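Local coordinates for protein RhCC (Rhodococcus jostii, PDB 4U5R) that probably acts as a cofactor-independent oxygenase of the tautomerase superfamily and, in its unaltered form, binds magnesium, at residues M83-A86 against E87-L90; K44-K48 against E49-V53. The protein carries 1 engineered substitution. All blocks are in the same frame, centred on the assembly; numbering follows the deposited sequence.

Contact 1 of 2, residues M83-A86 against E87-L90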
loop_
_atom_site.group_PDB
_atom_site.type_symbol
_atom_site.label_atom_id
_atom_site.label_comp_id
_atom_site.label_asym_id
_atom_site.label_seq_id
_atom_site.Cartn_x
_atom_site.Cartn_y
_atom_site.Cartn_z
ATOM N N MET B 83 -11.915 -14.171 2.570
ATOM C CA MET B 83 -12.587 -13.090 3.290
ATOM C C MET B 83 -13.342 -13.630 4.495
ATOM O O MET B 83 -13.318 -13.034 5.571
ATOM C CB MET B 83 -13.552 -12.329 2.367
ATOM C CG MET B 83 -12.894 -11.765 1.118
ATOM S SD MET B 83 -11.313 -10.927 1.413
ATOM C CE MET B 83 -11.756 -9.474 2.385
ATOM N N THR B 84 -14.000 -14.771 4.318
ATOM C CA THR B 84 -14.788 -15.345 5.401
ATOM C C THR B 84 -13.884 -15.737 6.564
ATOM O O THR B 84 -14.153 -15.405 7.717
ATOM C CB THR B 84 -15.602 -16.565 4.915
ATOM O OG1 THR B 84 -16.548 -16.131 3.927
ATOM C CG2 THR B 84 -16.349 -17.214 6.074
ATOM N N VAL B 85 -12.786 -16.416 6.260
ATOM C CA VAL B 85 -11.879 -16.853 7.310
ATOM C C VAL B 85 -11.149 -15.673 7.981
ATOM O O VAL B 85 -10.955 -15.661 9.198
ATOM C CB VAL B 85 -10.862 -17.864 6.754
ATOM C CG1 VAL B 85 -9.871 -18.255 7.826
ATOM C CG2 VAL B 85 -11.595 -19.099 6.249
ATOM N N ALA B 86 -10.771 -14.670 7.197
ATOM C CA ALA B 86 -10.153 -13.468 7.745
ATOM C C ALA B 86 -11.057 -12.811 8.790
ATOM O O ALA B 86 -10.596 -12.461 9.868
ATOM C CB ALA B 86 -9.835 -12.481 6.637
ATOM N N GLU B 87 -12.341 -12.663 8.472
ATOM C CA GLU B 87 -13.267 -12.017 9.400
ATOM C C GLU B 87 -13.453 -12.871 10.645
ATOM O O GLU B 87 -13.589 -12.350 11.753
ATOM C CB GLU B 87 -14.625 -11.745 8.735
ATOM C CG GLU B 87 -14.578 -10.736 7.597
ATOM C CD GLU B 87 -14.385 -9.300 8.059
ATOM O OE1 GLU B 87 -14.378 -9.041 9.286
ATOM O OE2 GLU B 87 -14.232 -8.430 7.174
ATOM N N GLU B 88 -13.431 -14.185 10.453
ATOM C CA GLU B 88 -13.542 -15.125 11.564
ATOM C C GLU B 88 -12.407 -14.949 12.580
ATOM O O GLU B 88 -12.652 -14.962 13.784
ATOM C CB GLU B 88 -13.581 -16.565 11.031
ATOM C CG GLU B 88 -14.981 -17.034 10.652
ATOM C CD GLU B 88 -15.003 -18.395 9.974
ATOM O OE1 GLU B 88 -13.939 -19.048 9.887
ATOM O OE2 GLU B 88 -16.090 -18.807 9.511
ATOM N N LYS B 89 -11.178 -14.759 12.100
ATOM C CA LYS B 89 -10.023 -14.552 12.985
ATOM C C LYS B 89 -10.023 -13.183 13.659
ATOM O O LYS B 89 -9.576 -13.037 14.794
ATOM C CB LYS B 89 -8.715 -14.720 12.204
ATOM C CG LYS B 89 -8.606 -16.031 11.448
ATOM C CD LYS B 89 -8.719 -17.209 12.409
ATOM C CE LYS B 89 -8.453 -18.530 11.699
ATOM N NZ LYS B 89 -8.403 -19.676 12.655
ATOM N N LEU B 90 -10.507 -12.177 12.941
ATOM C CA LEU B 90 -10.514 -10.806 13.442
ATOM C C LEU B 90 -11.580 -10.550 14.499
ATOM O O LEU B 90 -11.372 -9.739 15.405
ATOM C CB LEU B 90 -10.731 -9.817 12.291
ATOM C CG LEU B 90 -9.664 -9.688 11.204
ATOM C CD1 LEU B 90 -10.207 -8.816 10.084
ATOM C CD2 LEU B 90 -8.396 -9.092 11.761
#
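A86 and L90 meet one turn apart on the helix 76-90, where A86 O accepts the backbone N-H of L90 at 3.1 Å. The leucine side chain also comes up against the same oxygen, with L90 CG 3.2 Å from A86 O. E87 repeats the pattern one turn back, its N donating to M83 O at 3.1 Å with an N-H...O angle of 161°. With E87 CG anti to its own carbonyl carbon (chi1 -65°), the side chain starts back over the preceding turn, and CG packs 3.3 Å from M83 O. A bend at chi2 then carries the carboxylate off the helix, where OE1 is hydrogen-bonded by W101 NE1. On another face V85 and K89 run side by side; V85 O takes the K89 N-H at 3.0 Å, and the lysine methylene CE lies 4.1 Å from V85 CG1. Such i to i+4 pairing is the repeating hydrogen-bond pattern of an alpha-helix, and here it belongs to the beta-alpha-beta unit of 61-68, 76-90 and 100-107. M83, E87 and L90 pack on I103 of strand 100-107, while V85 and K89 reach I27 of helix 14-32.

Contact 2 of 2, residues K44-K48 against E49-V53; sequences KDMPK and ETMYV
P47 O is gripped twice: T50 OG1 donates to it at 2.6 Å, and a water donates at 3.2 Å. This carbonyl opens a beta-turn of type II geometry, P47 to T50, with E49 at positive phi (60°), which folds the chain between strand 40-46 and the short strand 51-53. A chi1 of 64°, with OG1 between the backbone N and the carbonyl carbon, turns the threonine hydroxyl back to P47 O, which it meets in the carbonyl plane on a lone pair. The same water accepts the N-H of M51 from 2.9 Å, so one solvent molecule ties the start of the turn to the first residue of the next strand. Beside these bonds two methionines meet at about a right angle, with M46 CB 3.6 Å from M51 CG. M51 SD also rests 3.6 Å from M46 CG, and both residues pack on F6 of strand 2-8. Beyond the turn, M51 to V53 pair antiparallel with a strand of the second subunit, and K17 of that subunit hydrogen-bonds E49 O; the loop thus helps build the trimer. Bends at chi2 and chi3 (-67° at chi3) curl M46 back on the turn, bringing its methyl CE to 3.4 Å from T50 OG1.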
loop_
_atom_site.group_PDB
_atom_site.type_symbol
_atom_site.label_atom_id
_atom_site.label_comp_id
_atom_site.label_asym_id
_atom_site.label_seq_id
_atom_site.Cartn_x
_atom_site.Cartn_y
_atom_site.Cartn_z
ATOM N N LYS B 44 -0.278 -0.561 13.579
ATOM C CA LYS B 44 -0.010 0.861 13.485
ATOM C C LYS B 44 -1.019 1.609 14.353
ATOM O O LYS B 44 -2.198 1.720 14.006
ATOM C CB LYS B 44 -0.055 1.298 12.011
ATOM C CG LYS B 44 1.052 0.632 11.164
ATOM C CD LYS B 44 0.847 0.809 9.664
ATOM C CE LYS B 44 2.025 0.291 8.866
ATOM N NZ LYS B 44 1.951 0.796 7.468
ATOM N N ASP B 45 -0.548 2.082 15.506
ATOM C CA ASP B 45 -1.365 2.872 16.408
ATOM C C ASP B 45 -1.614 4.256 15.820
ATOM O O ASP B 45 -0.673 4.966 15.449
ATOM C CB ASP B 45 -0.690 2.980 17.783
ATOM C CG ASP B 45 -1.163 1.908 18.752
ATOM O OD1 ASP B 45 -1.992 1.062 18.364
ATOM O OD2 ASP B 45 -0.698 1.910 19.909
ATOM N N MET B 46 -2.888 4.622 15.707
ATOM C CA MET B 46 -3.259 5.934 15.197
ATOM C C MET B 46 -3.760 6.820 16.318
ATOM O O MET B 46 -4.735 6.475 16.994
ATOM C CB MET B 46 -4.342 5.820 14.124
ATOM C CG MET B 46 -3.940 4.959 12.945
ATOM S SD MET B 46 -2.568 5.656 11.994
ATOM C CE MET B 46 -3.289 7.128 11.265
ATOM N N PRO B 47 -3.090 7.957 16.533
ATOM C CA PRO B 47 -3.565 8.942 17.515
ATOM C C PRO B 47 -4.974 9.440 17.213
ATOM O O PRO B 47 -5.414 9.376 16.060
ATOM C CB PRO B 47 -2.549 10.084 17.386
ATOM C CG PRO B 47 -1.314 9.447 16.861
ATOM C CD PRO B 47 -1.781 8.324 15.965
ATOM N N LYS B 48 -5.681 9.916 18.236
ATOM C CA LYS B 48 -6.971 10.567 18.018
ATOM C C LYS B 48 -6.842 11.681 16.969
ATOM O O LYS B 48 -5.778 12.295 16.820
ATOM C CB LYS B 48 -7.527 11.129 19.333
ATOM C CG LYS B 48 -7.948 10.065 20.335
ATOM C CD LYS B 48 -8.812 10.670 21.435
ATOM C CE LYS B 48 -9.175 9.643 22.494
ATOM N NZ LYS B 48 -8.004 9.290 23.344
ATOM N N GLU B 49 -7.929 11.899 16.227
ATOM C CA GLU B 49 -7.994 12.896 15.156
ATOM C C GLU B 49 -6.964 12.646 14.052
ATOM O O GLU B 49 -6.398 13.584 13.489
ATOM C CB GLU B 49 -7.823 14.313 15.720
ATOM C CG GLU B 49 -8.657 14.598 16.962
ATOM C CD GLU B 49 -10.128 14.287 16.769
ATOM O OE1 GLU B 49 -10.759 14.925 15.903
ATOM O OE2 GLU B 49 -10.652 13.407 17.487
ATOM N N THR B 50 -6.729 11.378 13.726
ATOM C CA THR B 50 -5.912 11.051 12.554
ATOM C C THR B 50 -6.615 10.117 11.565
ATOM O O THR B 50 -6.215 10.040 10.409
ATOM C CB THR B 50 -4.543 10.429 12.953
ATOM O OG1 THR B 50 -4.725 9.168 13.611
ATOM C CG2 THR B 50 -3.762 11.382 13.865
ATOM N N MET B 51 -7.650 9.405 12.006
ATOM C CA MET B 51 -8.409 8.530 11.119
ATOM C C MET B 51 -9.761 9.166 10.867
ATOM O O MET B 51 -10.573 9.269 11.788
ATOM C CB MET B 51 -8.602 7.126 11.712
ATOM C CG MET B 51 -7.320 6.394 12.119
ATOM S SD MET B 51 -7.575 4.717 12.780
ATOM C CE MET B 51 -7.851 3.757 11.287
ATOM N N TYR B 52 -9.997 9.599 9.629
ATOM C CA TYR B 52 -11.232 10.297 9.279
ATOM C C TYR B 52 -12.090 9.432 8.369
ATOM O O TYR B 52 -11.658 9.034 7.291
ATOM C CB TYR B 52 -10.917 11.655 8.626
ATOM C CG TYR B 52 -10.471 12.657 9.657
ATOM C CD1 TYR B 52 -9.220 12.553 10.243
ATOM C CD2 TYR B 52 -11.328 13.661 10.098
ATOM C CE1 TYR B 52 -8.813 13.426 11.215
ATOM C CE2 TYR B 52 -10.928 14.548 11.087
ATOM C CZ TYR B 52 -9.664 14.418 11.640
ATOM O OH TYR B 52 -9.236 15.286 12.618
ATOM N N VAL B 53 -13.307 9.143 8.830
ATOM C CA VAL B 53 -14.226 8.272 8.123
ATOM C C VAL B 53 -15.440 9.112 7.742
ATOM O O VAL B 53 -16.080 9.698 8.621
ATOM C CB VAL B 53 -14.647 7.065 8.999
ATOM C CG1 VAL B 53 -15.733 6.241 8.291
ATOM C CG2 VAL B 53 -13.431 6.211 9.357
HETATM O O HOH W 1 -8.323 9.023 14.771
#

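In the fold
Two local solutions to folding a chain appear here in series: contact 2 is completed, at a turn after strand 40-46, before contact 1 begins in helix 76-90. Their centres lie 23 Å apart and their nearest atoms about 12 Å, so neither touches the other directly. The magnesium position lies nearer to contact 1: the side chain of M83 is about 10 Å from that of A106, an engineered residue at the metal-binding position, and no magnesium is bound to this chain. Contact 2 is remote from that site. Both contacts meet the second subunit, 83-90 through packing of M83 and E87 on its R114, 44-53 through a shared sheet.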